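Local coordinates for MdbA protein (PDB 5C00) that acts as a thiol-disulfide oxidoreductase, probably by forming disulfide bonds in exported proteins, and is essential for viability, pilus assembly, toxin production and virulence, at residues E20-T25 / D112-W117; K46-E51 / N81-N86; W117-L122 / A140-S145. All blocks are in the same frame, centred on the assembly; numbering follows the deposited sequence. Where two conformers were deposited one is given.

Interaction 1: E20-T25 / D112-W117; sequences ESVSFT and DWETYW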
loop_
_atom_site.group_PDB
_atom_site.type_symbol
_atom_site.label_atom_id
_atom_site.label_comp_id
_atom_site.label_asym_id
_atom_site.label_seq_id
_atom_site.Cartn_x
_atom_site.Cartn_y
_atom_site.Cartn_z
ATOM N N GLU A 20 -8.864 9.977 -7.282
ATOM C CA GLU A 20 -9.728 10.308 -6.151
ATOM C C GLU A 20 -9.007 11.337 -5.305
ATOM O O GLU A 20 -7.807 11.260 -5.119
ATOM C CB GLU A 20 -10.046 9.048 -5.330
ATOM C CG GLU A 20 -10.599 9.280 -3.923
ATOM C CD GLU A 20 -10.871 7.989 -3.152
ATOM O OE1 GLU A 20 -10.324 6.909 -3.512
ATOM O OE2 GLU A 20 -11.629 8.048 -2.157
ATOM N N SER A 21 -9.755 12.318 -4.819
ATOM C CA SER A 21 -9.236 13.329 -3.932
ATOM C C SER A 21 -9.222 12.732 -2.519
ATOM O O SER A 21 -10.199 12.137 -2.133
ATOM C CB SER A 21 -10.189 14.503 -3.959
ATOM O OG SER A 21 -9.810 15.487 -3.049
ATOM N N VAL A 22 -8.169 12.978 -1.744
ATOM C CA VAL A 22 -8.123 12.499 -0.351
ATOM C C VAL A 22 -7.560 13.635 0.461
ATOM O O VAL A 22 -6.788 14.429 -0.058
ATOM C CB VAL A 22 -7.227 11.257 -0.180
ATOM C CG1 VAL A 22 -7.811 10.063 -0.941
ATOM C CG2 VAL A 22 -5.793 11.547 -0.621
ATOM N N SER A 23 -8.000 13.763 1.698
ATOM C CA SER A 23 -7.549 14.884 2.508
ATOM C C SER A 23 -6.594 14.462 3.620
ATOM O O SER A 23 -6.207 15.307 4.438
ATOM C CB SER A 23 -8.730 15.580 3.117
ATOM O OG SER A 23 -9.490 14.652 3.883
ATOM N N PHE A 24 -6.221 13.188 3.682
ATOM C CA PHE A 24 -5.316 12.704 4.713
ATOM C C PHE A 24 -3.880 12.957 4.315
ATOM O O PHE A 24 -3.593 13.305 3.167
ATOM C CB PHE A 24 -5.582 11.225 5.072
ATOM C CG PHE A 24 -5.539 10.264 3.914
ATOM C CD1 PHE A 24 -4.333 9.922 3.313
ATOM C CD2 PHE A 24 -6.699 9.692 3.412
ATOM C CE1 PHE A 24 -4.283 9.019 2.248
ATOM C CE2 PHE A 24 -6.643 8.783 2.356
ATOM C CZ PHE A 24 -5.443 8.464 1.770
ATOM N N THR A 25 -2.970 12.773 5.257
ATOM C CA THR A 25 -1.539 12.837 4.959
ATOM C C THR A 25 -0.916 11.488 5.378
ATOM O O THR A 25 -1.623 10.471 5.639
ATOM C CB THR A 25 -0.883 14.079 5.662
ATOM O OG1 THR A 25 0.489 14.223 5.279
ATOM C CG2 THR A 25 -0.963 13.951 7.135
ATOM N N ASP A 112 3.764 12.505 -1.504
ATOM C CA ASP A 112 2.636 12.879 -2.374
ATOM C C ASP A 112 1.512 11.855 -2.118
ATOM O O ASP A 112 1.427 10.816 -2.785
ATOM C CB ASP A 112 3.057 12.883 -3.843
ATOM C CG ASP A 112 1.936 13.274 -4.775
ATOM O OD1 ASP A 112 0.784 13.545 -4.322
ATOM O OD2 ASP A 112 2.215 13.287 -6.008
ATOM N N TRP A 113 0.689 12.151 -1.130
ATOM C CA TRP A 113 -0.245 11.156 -0.613
ATOM C C TRP A 113 -1.402 10.932 -1.556
ATOM O O TRP A 113 -1.914 9.814 -1.610
ATOM C CB TRP A 113 -0.705 11.502 0.812
ATOM C CG TRP A 113 0.499 11.488 1.673
ATOM C CD1 TRP A 113 1.195 12.551 2.135
ATOM C CD2 TRP A 113 1.232 10.333 2.038
ATOM N NE1 TRP A 113 2.291 12.128 2.834
ATOM C CE2 TRP A 113 2.372 10.765 2.732
ATOM C CE3 TRP A 113 1.066 8.964 1.792
ATOM C CZ2 TRP A 113 3.286 9.885 3.243
ATOM C CZ3 TRP A 113 1.971 8.107 2.274
ATOM C CH2 TRP A 113 3.098 8.572 2.988
ATOM N N GLU A 114 -1.801 11.943 -2.322
ATOM C CA GLU A 114 -2.901 11.719 -3.255
ATOM C C GLU A 114 -2.451 10.811 -4.437
ATOM O O GLU A 114 -3.176 9.918 -4.859
ATOM C CB GLU A 114 -3.495 13.024 -3.726
ATOM C CG GLU A 114 -4.894 12.825 -4.283
ATOM C CD GLU A 114 -5.633 14.144 -4.441
ATOM O OE1 GLU A 114 -5.654 14.611 -5.600
ATOM O OE2 GLU A 114 -6.149 14.690 -3.420
ATOM N N THR A 115 -1.227 10.988 -4.910
ATOM C CA THR A 115 -0.657 10.074 -5.907
ATOM C C THR A 115 -0.483 8.654 -5.349
ATOM O O THR A 115 -0.912 7.663 -5.949
ATOM C CB THR A 115 0.692 10.658 -6.417
ATOM O OG1 THR A 115 0.408 11.906 -7.052
ATOM C CG2 THR A 115 1.306 9.767 -7.437
ATOM N N TYR A 116 0.093 8.562 -4.145
ATOM C CA TYR A 116 0.278 7.283 -3.482
ATOM C C TYR A 116 -1.036 6.533 -3.374
ATOM O O TYR A 116 -1.159 5.363 -3.782
ATOM C CB TYR A 116 0.869 7.448 -2.103
ATOM C CG TYR A 116 0.866 6.141 -1.374
ATOM C CD1 TYR A 116 1.765 5.127 -1.714
ATOM C CD2 TYR A 116 -0.101 5.854 -0.438
ATOM C CE1 TYR A 116 1.708 3.895 -1.103
ATOM C CE2 TYR A 116 -0.174 4.614 0.150
ATOM C CZ TYR A 116 0.739 3.649 -0.208
ATOM O OH TYR A 116 0.684 2.448 0.403
ATOM N N TRP A 117 -2.036 7.204 -2.840
ATOM C CA TRP A 117 -3.308 6.508 -2.654
ATOM C C TRP A 117 -3.888 5.952 -3.967
ATOM O O TRP A 117 -4.350 4.801 -4.057
ATOM C CB TRP A 117 -4.289 7.471 -2.015
ATOM C CG TRP A 117 -5.594 6.883 -1.917
ATOM C CD1 TRP A 117 -6.645 7.144 -2.689
ATOM C CD2 TRP A 117 -5.982 5.861 -1.016
ATOM N NE1 TRP A 117 -7.707 6.353 -2.326
ATOM C CE2 TRP A 117 -7.327 5.572 -1.286
ATOM C CE3 TRP A 117 -5.327 5.173 0.023
ATOM C CZ2 TRP A 117 -8.035 4.609 -0.584
ATOM C CZ3 TRP A 117 -6.043 4.208 0.732
ATOM C CH2 TRP A 117 -7.381 3.955 0.423
#

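Interaction 2: K46-E51 / N81-N86; sequences KIDFYE and NLRILN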
loop_
_atom_site.group_PDB
_atom_site.type_symbol
_atom_site.label_atom_id
_atom_site.label_comp_id
_atom_site.label_asym_id
_atom_site.label_seq_id
_atom_site.Cartn_x
_atom_site.Cartn_y
_atom_site.Cartn_z
ATOM N N LYS A 46 -5.047 2.457 16.391
ATOM C CA LYS A 46 -3.920 2.154 15.518
ATOM C C LYS A 46 -4.175 0.859 14.766
ATOM O O LYS A 46 -4.415 -0.176 15.368
ATOM C CB LYS A 46 -2.638 2.034 16.320
ATOM C CG LYS A 46 -2.188 3.378 16.858
ATOM C CD LYS A 46 -1.229 3.228 18.035
ATOM C CE LYS A 46 -1.238 4.455 18.944
ATOM N NZ LYS A 46 -0.814 4.071 20.317
ATOM N N ILE A 47 -4.093 0.900 13.449
ATOM C CA ILE A 47 -4.411 -0.262 12.645
ATOM C C ILE A 47 -3.110 -0.745 12.077
ATOM O O ILE A 47 -2.302 0.054 11.636
ATOM C CB ILE A 47 -5.376 0.098 11.522
ATOM C CG1 ILE A 47 -6.580 0.869 12.053
ATOM C CG2 ILE A 47 -5.772 -1.126 10.725
ATOM C CD1 ILE A 47 -7.467 0.092 12.984
ATOM N N ASP A 48 -2.894 -2.045 12.105
ATOM C CA ASP A 48 -1.836 -2.644 11.317
ATOM C C ASP A 48 -2.509 -3.461 10.250
ATOM O O ASP A 48 -3.271 -4.379 10.537
ATOM C CB ASP A 48 -0.922 -3.500 12.182
ATOM C CG ASP A 48 -0.136 -2.676 13.189
ATOM O OD1 ASP A 48 0.667 -1.836 12.767
ATOM O OD2 ASP A 48 -0.340 -2.876 14.413
ATOM N N PHE A 49 -2.303 -3.031 9.000
ATOM C CA PHE A 49 -2.978 -3.637 7.874
ATOM C C PHE A 49 -1.891 -4.216 6.999
ATOM O O PHE A 49 -1.084 -3.496 6.419
ATOM C CB PHE A 49 -3.806 -2.567 7.182
ATOM C CG PHE A 49 -4.665 -3.054 6.042
ATOM C CD1 PHE A 49 -4.839 -4.398 5.743
ATOM C CD2 PHE A 49 -5.325 -2.109 5.260
ATOM C CE1 PHE A 49 -5.633 -4.792 4.685
ATOM C CE2 PHE A 49 -6.122 -2.498 4.199
ATOM C CZ PHE A 49 -6.276 -3.842 3.911
ATOM N N TYR A 50 -1.889 -5.533 6.902
ATOM C CA TYR A 50 -0.871 -6.281 6.160
ATOM C C TYR A 50 -1.426 -6.657 4.795
ATOM O O TYR A 50 -2.509 -7.224 4.706
ATOM C CB TYR A 50 -0.451 -7.519 6.910
ATOM C CG TYR A 50 0.242 -7.263 8.238
ATOM C CD1 TYR A 50 -0.492 -7.043 9.398
ATOM C CD2 TYR A 50 1.646 -7.261 8.328
ATOM C CE1 TYR A 50 0.135 -6.796 10.621
ATOM C CE2 TYR A 50 2.282 -7.045 9.545
ATOM C CZ TYR A 50 1.521 -6.787 10.672
ATOM O OH TYR A 50 2.170 -6.633 11.875
ATOM N N GLU A 51 -0.685 -6.323 3.749
ATOM C CA GLU A 51 -1.105 -6.712 2.418
ATOM C C GLU A 51 0.100 -6.967 1.550
ATOM O O GLU A 51 1.248 -6.616 1.887
ATOM C CB GLU A 51 -2.091 -5.701 1.789
ATOM C CG GLU A 51 -1.583 -4.329 1.637
ATOM C CD GLU A 51 -2.639 -3.236 1.216
ATOM O OE1 GLU A 51 -2.181 -2.105 1.124
ATOM O OE2 GLU A 51 -3.869 -3.474 1.044
ATOM N N ASN A 81 -1.449 1.837 9.702
ATOM C CA ASN A 81 -0.140 1.415 9.320
ATOM C C ASN A 81 -0.232 0.341 8.247
ATOM O O ASN A 81 -0.499 -0.811 8.558
ATOM C CB ASN A 81 0.624 0.882 10.523
ATOM C CG ASN A 81 0.706 1.903 11.625
ATOM O OD1 ASN A 81 1.564 2.759 11.611
ATOM N ND2 ASN A 81 -0.212 1.834 12.563
ATOM N N LEU A 82 0.079 0.725 7.009
ATOM C CA LEU A 82 0.106 -0.186 5.903
ATOM C C LEU A 82 1.465 -0.887 5.927
ATOM O O LEU A 82 2.522 -0.229 5.802
ATOM C CB LEU A 82 -0.104 0.512 4.559
ATOM C CG LEU A 82 -1.479 1.134 4.343
ATOM C CD1 LEU A 82 -1.414 1.978 3.092
ATOM C CD2 LEU A 82 -2.546 0.072 4.229
ATOM N N ARG A 83 1.419 -2.184 6.219
ATOM C CA ARG A 83 2.588 -3.036 6.387
ATOM C C ARG A 83 2.642 -3.990 5.212
ATOM O O ARG A 83 1.947 -5.034 5.180
ATOM C CB ARG A 83 2.508 -3.752 7.720
ATOM C CG ARG A 83 2.633 -2.768 8.908
ATOM C CD ARG A 83 2.894 -3.450 10.260
ATOM N NE ARG A 83 3.122 -2.420 11.261
ATOM C CZ ARG A 83 4.261 -1.753 11.415
ATOM N NH1 ARG A 83 5.314 -2.017 10.674
ATOM N NH2 ARG A 83 4.336 -0.776 12.308
ATOM N N ILE A 84 3.409 -3.566 4.214
ATOM C CA ILE A 84 3.471 -4.284 2.967
ATOM C C ILE A 84 4.458 -5.436 2.967
ATOM O O ILE A 84 5.606 -5.342 3.418
ATOM C CB ILE A 84 3.729 -3.345 1.750
ATOM C CG1 ILE A 84 2.825 -2.097 1.794
ATOM C CG2 ILE A 84 3.521 -4.128 0.471
ATOM C CD1 ILE A 84 1.367 -2.393 1.966
ATOM N N LEU A 85 3.980 -6.569 2.466
ATOM C CA LEU A 85 4.727 -7.797 2.437
ATOM C C LEU A 85 5.127 -8.155 0.998
ATOM O O LEU A 85 4.574 -7.609 0.046
ATOM C CB LEU A 85 3.868 -8.915 3.005
ATOM C CG LEU A 85 3.321 -8.734 4.419
ATOM C CD1 LEU A 85 2.300 -9.770 4.710
ATOM C CD2 LEU A 85 4.451 -8.799 5.442
ATOM N N ASN A 86 6.086 -9.075 0.838
ATOM C CA ASN A 86 6.426 -9.627 -0.473
ATOM C C ASN A 86 6.519 -11.169 -0.446
ATOM O O ASN A 86 7.208 -11.788 -1.262
ATOM C CB ASN A 86 7.694 -9.000 -1.073
ATOM C CG ASN A 86 8.946 -9.341 -0.304
ATOM O OD1 ASN A 86 8.849 -10.015 0.698
ATOM N ND2 ASN A 86 10.135 -8.836 -0.758
HETATM O O HOH W 1 2.261 -0.645 14.325
#

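Interaction 3: W117-L122 / A140-S145; sequences WNYRAL and ADVAKS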
loop_
_atom_site.group_PDB
_atom_site.type_symbol
_atom_site.label_atom_id
_atom_site.label_comp_id
_atom_site.label_asym_id
_atom_site.label_seq_id
_atom_site.Cartn_x
_atom_site.Cartn_y
_atom_site.Cartn_z
ATOM N N TRP A 117 -2.036 7.204 -2.840
ATOM C CA TRP A 117 -3.308 6.508 -2.654
ATOM C C TRP A 117 -3.888 5.952 -3.967
ATOM O O TRP A 117 -4.350 4.801 -4.057
ATOM C CB TRP A 117 -4.289 7.471 -2.015
ATOM C CG TRP A 117 -5.594 6.883 -1.917
ATOM C CD1 TRP A 117 -6.645 7.144 -2.689
ATOM C CD2 TRP A 117 -5.982 5.861 -1.016
ATOM N NE1 TRP A 117 -7.707 6.353 -2.326
ATOM C CE2 TRP A 117 -7.327 5.572 -1.286
ATOM C CE3 TRP A 117 -5.327 5.173 0.023
ATOM C CZ2 TRP A 117 -8.035 4.609 -0.584
ATOM C CZ3 TRP A 117 -6.043 4.208 0.732
ATOM C CH2 TRP A 117 -7.381 3.955 0.423
ATOM N N ASN A 118 -3.887 6.795 -4.994
ATOM C CA ASN A 118 -4.427 6.361 -6.275
ATOM C C ASN A 118 -3.573 5.314 -6.970
ATOM O O ASN A 118 -4.104 4.454 -7.667
ATOM C CB ASN A 118 -4.646 7.574 -7.166
ATOM C CG ASN A 118 -5.880 8.357 -6.738
ATOM O OD1 ASN A 118 -7.013 7.917 -6.962
ATOM N ND2 ASN A 118 -5.663 9.459 -6.036
ATOM N N TYR A 119 -2.265 5.377 -6.752
ATOM C CA TYR A 119 -1.332 4.411 -7.305
ATOM C C TYR A 119 -1.527 3.059 -6.668
ATOM O O TYR A 119 -1.676 2.060 -7.362
ATOM C CB TYR A 119 0.080 4.890 -7.107
ATOM C CG TYR A 119 1.122 4.114 -7.833
ATOM C CD1 TYR A 119 1.129 4.045 -9.202
ATOM C CD2 TYR A 119 2.113 3.478 -7.165
ATOM C CE1 TYR A 119 2.112 3.369 -9.899
ATOM C CE2 TYR A 119 3.102 2.779 -7.864
ATOM C CZ TYR A 119 3.125 2.760 -9.219
ATOM O OH TYR A 119 4.148 2.094 -9.899
ATOM N N ARG A 120 -1.642 3.012 -5.346
ATOM C CA ARG A 120 -1.959 1.758 -4.632
ATOM C C ARG A 120 -3.257 1.141 -5.154
ATOM O O ARG A 120 -3.305 -0.083 -5.410
ATOM C CB ARG A 120 -2.078 2.021 -3.111
ATOM C CG ARG A 120 -2.705 0.868 -2.318
ATOM C CD ARG A 120 -2.730 1.172 -0.821
ATOM N NE ARG A 120 -3.433 0.108 -0.091
ATOM C CZ ARG A 120 -4.767 0.022 0.033
ATOM N NH1 ARG A 120 -5.550 0.914 -0.537
ATOM N NH2 ARG A 120 -5.341 -0.994 0.704
ATOM N N ALA A 121 -4.293 1.974 -5.252
ATOM C CA ALA A 121 -5.607 1.486 -5.686
ATOM C C ALA A 121 -5.476 0.845 -7.085
ATOM O O ALA A 121 -6.057 -0.212 -7.338
ATOM C CB ALA A 121 -6.635 2.601 -5.705
ATOM N N LEU A 122 -4.786 1.503 -7.993
ATOM C CA LEU A 122 -4.614 0.985 -9.341
ATOM C C LEU A 122 -3.851 -0.348 -9.394
ATOM O O LEU A 122 -4.294 -1.317 -10.035
ATOM C CB LEU A 122 -3.934 2.041 -10.227
ATOM C CG LEU A 122 -3.720 1.671 -11.699
ATOM C CD1 LEU A 122 -4.942 1.055 -12.289
ATOM C CD2 LEU A 122 -3.337 2.935 -12.484
ATOM N N ALA A 140 6.955 2.560 -13.285
ATOM C CA ALA A 140 7.364 3.970 -13.284
ATOM C C ALA A 140 6.497 4.843 -14.185
ATOM O O ALA A 140 6.126 5.943 -13.812
ATOM C CB ALA A 140 8.818 4.090 -13.690
ATOM N N ASP A 141 6.165 4.346 -15.367
ATOM C CA ASP A 141 5.385 5.152 -16.317
ATOM C C ASP A 141 4.045 5.464 -15.634
ATOM O O ASP A 141 3.500 6.564 -15.761
ATOM C CB ASP A 141 5.119 4.412 -17.612
ATOM C CG ASP A 141 6.225 4.581 -18.655
ATOM O OD1 ASP A 141 7.365 5.005 -18.341
ATOM O OD2 ASP A 141 5.911 4.283 -19.839
ATOM N N VAL A 142 3.462 4.449 -14.987
ATOM C CA VAL A 142 2.148 4.598 -14.400
ATOM C C VAL A 142 2.170 5.575 -13.229
ATOM O O VAL A 142 1.269 6.417 -13.089
ATOM C CB VAL A 142 1.510 3.244 -14.021
ATOM C CG1 VAL A 142 0.203 3.455 -13.270
ATOM C CG2 VAL A 142 1.225 2.478 -15.286
ATOM N N ALA A 143 3.196 5.482 -12.376
ATOM C CA ALA A 143 3.388 6.444 -11.339
ATOM C C ALA A 143 3.445 7.874 -11.896
ATOM O O ALA A 143 2.836 8.780 -11.325
ATOM C CB ALA A 143 4.670 6.130 -10.550
ATOM N N LYS A 144 4.238 8.085 -12.923
ATOM C CA LYS A 144 4.370 9.425 -13.527
ATOM C C LYS A 144 3.007 9.913 -14.023
ATOM O O LYS A 144 2.614 11.074 -13.807
ATOM C CB LYS A 144 5.355 9.355 -14.671
ATOM C CG LYS A 144 5.479 10.623 -15.486
ATOM C CD LYS A 144 6.202 11.669 -14.682
ATOM C CE LYS A 144 6.313 12.970 -15.472
ATOM N NZ LYS A 144 5.118 13.796 -15.239
ATOM N N SER A 145 2.303 9.039 -14.729
ATOM C CA SER A 145 0.982 9.402 -15.267
ATOM C C SER A 145 0.021 9.811 -14.147
ATOM O O SER A 145 -0.831 10.665 -14.363
ATOM C CB SER A 145 0.370 8.251 -16.031
ATOM O OG SER A 145 1.103 7.956 -17.215
#

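Interaction 1: E20-T25 / D112-W117
The indole of Trp117 takes Val22 and Phe24 on one and the same face, and this is the tight part of the contact. CG1 of Val22 rests over the five-membered ring as a CH-pi contact, 4.0 Å from its centroid, with Trp117 CD1 as its nearest atom at 3.6 Å. The six-membered ring receives the edge of Phe24 in an offset edge-to-face stack, the two planes standing at 82° and the leading atom, Phe24 CZ, lying 3.7 Å from Trp117 CE3. With chi1 of 55°, CG of Phe24 sits between its own backbone N and carbonyl carbon; this turns the ring back alongside Val22, whose CB lies over the rim of one of its faces. Toward solvent the contact becomes polar and looser. Glu114 extends past Val22 in the opposite direction, and its OE2 accepts the backbone N-H of Val22 at 3.1 Å, from above the carboxylate plane. Trp117 NE1 points its N-H, in the ring plane, at Glu20 OE1 (2.9 Å), meeting it from above that carboxylate, but Glu20 is modelled in two conformers and the bond may be held only part of the time. Thr25 lies over a face of Trp113 at the other end. In the fold, Phe24 and Trp117 both reach Thr70 of helix 56-74, while Trp113 rests on Ile33 and Leu35 of strand 32-36 and on Ala108 of helix 96-109.

Interaction 2: K46-E51 / N81-N86
Ile47 O is gripped twice by a single residue: Asn81 offers its backbone N at 2.8 Å and its side-chain ND2 at 2.9 Å, and the two donors arrive from opposite faces of the carbonyl plane. With CG beside its own backbone N (chi1 -57°), Asn81 can bring its amide back to the oxygen that the main chain already holds. From here the parallel ladder runs on through Phe49 N to Asn81 O, Arg83 N to Phe49 O and Leu85 N to Glu51 O; the link from Glu51 N to Arg83 O is longer, at 3.3 Å. On the face of the sheet that carries Asp48, Tyr50 and Arg83, Arg83 extends alongside both neighbours. Its NE makes a nearly straight, salt-bridging hydrogen bond to Asp48 OD1 (2.9 Å, 168°) within the guanidinium plane but from above the carboxylate, and a water joins the same oxygen to NH2. Asp30 and Asn172 take further N-H groups, which helps to fix the rotation of the guanidinium. Its aliphatic part lies along Tyr50, CB over the ring face in a CH-pi contact and CD 3.6 Å from Tyr50 CZ. On the other face, with Phe49 and Leu82, Glu51 CG packs on Ile84 CD1 at 3.5 Å. The buried Glu51 carboxylate meets Arg120 of helix 113-125 in a salt bridge, and the Glu51 side chain also touches the probable active-site CxxC motif of Cys55 and Cys58. Strand 45-52, helix 56-74 and strand 78-85 form the beta-alpha-beta unit that, with a CxxC at the helix start, is characteristic of the thioredoxin fold.

Interaction 3: W117-L122 / A140-S145
The Tyr119 ring presents part of one face to Ala143, whose CB makes an off-centre CH-pi contact 4.2 Å from the ring centroid. At the ring edge, near its plane, Val142 CG1 comes within 3.9 Å of Tyr119 CE1. That same CE1 is the closest point to the helix backbone, lying 3.4 Å from Ala143 N. A chi1 of -170° places CG of Tyr119 opposite its backbone N and sends the ring out across the gap between the two helices. Its hydroxyl reaches past Ala143 to Phe139 O, and this hydrogen bond ties the far end of the ring to helix 136-145. Val142 CG1 has a second partner: Leu122 CD2 meets it tip to tip at 3.7 Å, although Leu122 is modelled in two conformers and that touch is less certain. At the small Ala143 the ring comes close to the opposite backbone, although the segment axes stay 10.2 Å apart. They run at 136°, so the contact is a slanted, mainly antiparallel crossing of modest area, with no hydrogen bond between the two segments themselves. Ala103 and Val107 of helix 96-109 also touch Tyr119, which thus packs where three helices meet. In sequence these helices lie between strands 78-85 and 187-190, consistent with the helical domain inserted into the thioredoxin fold in DsbA-family oxidoreductases.

Helix 113-125 connects all three contacts. Interactions 1 and 3, with centres about 11 Å apart, overlap at Trp117, whose side chain serves interaction 1 alone of the two, and use different sides of that helix: one holds the N-terminal loop, the other joins helix 136-145 within the helical region. Asn118 adds a probable hydrogen bond from its OD1 to Glu20 N (2.8 Å). Interaction 2 lies in the central sheet, about 17 Å from the centre of interaction 1 and 19 Å from that of interaction 3. The salt bridge from Glu51 OE1 to Arg120 NE (2.8 Å) ties it to the helix of interaction 3, beside the probable active site. Tyr116 OH, packed on Leu82 CD1, gives another bridge.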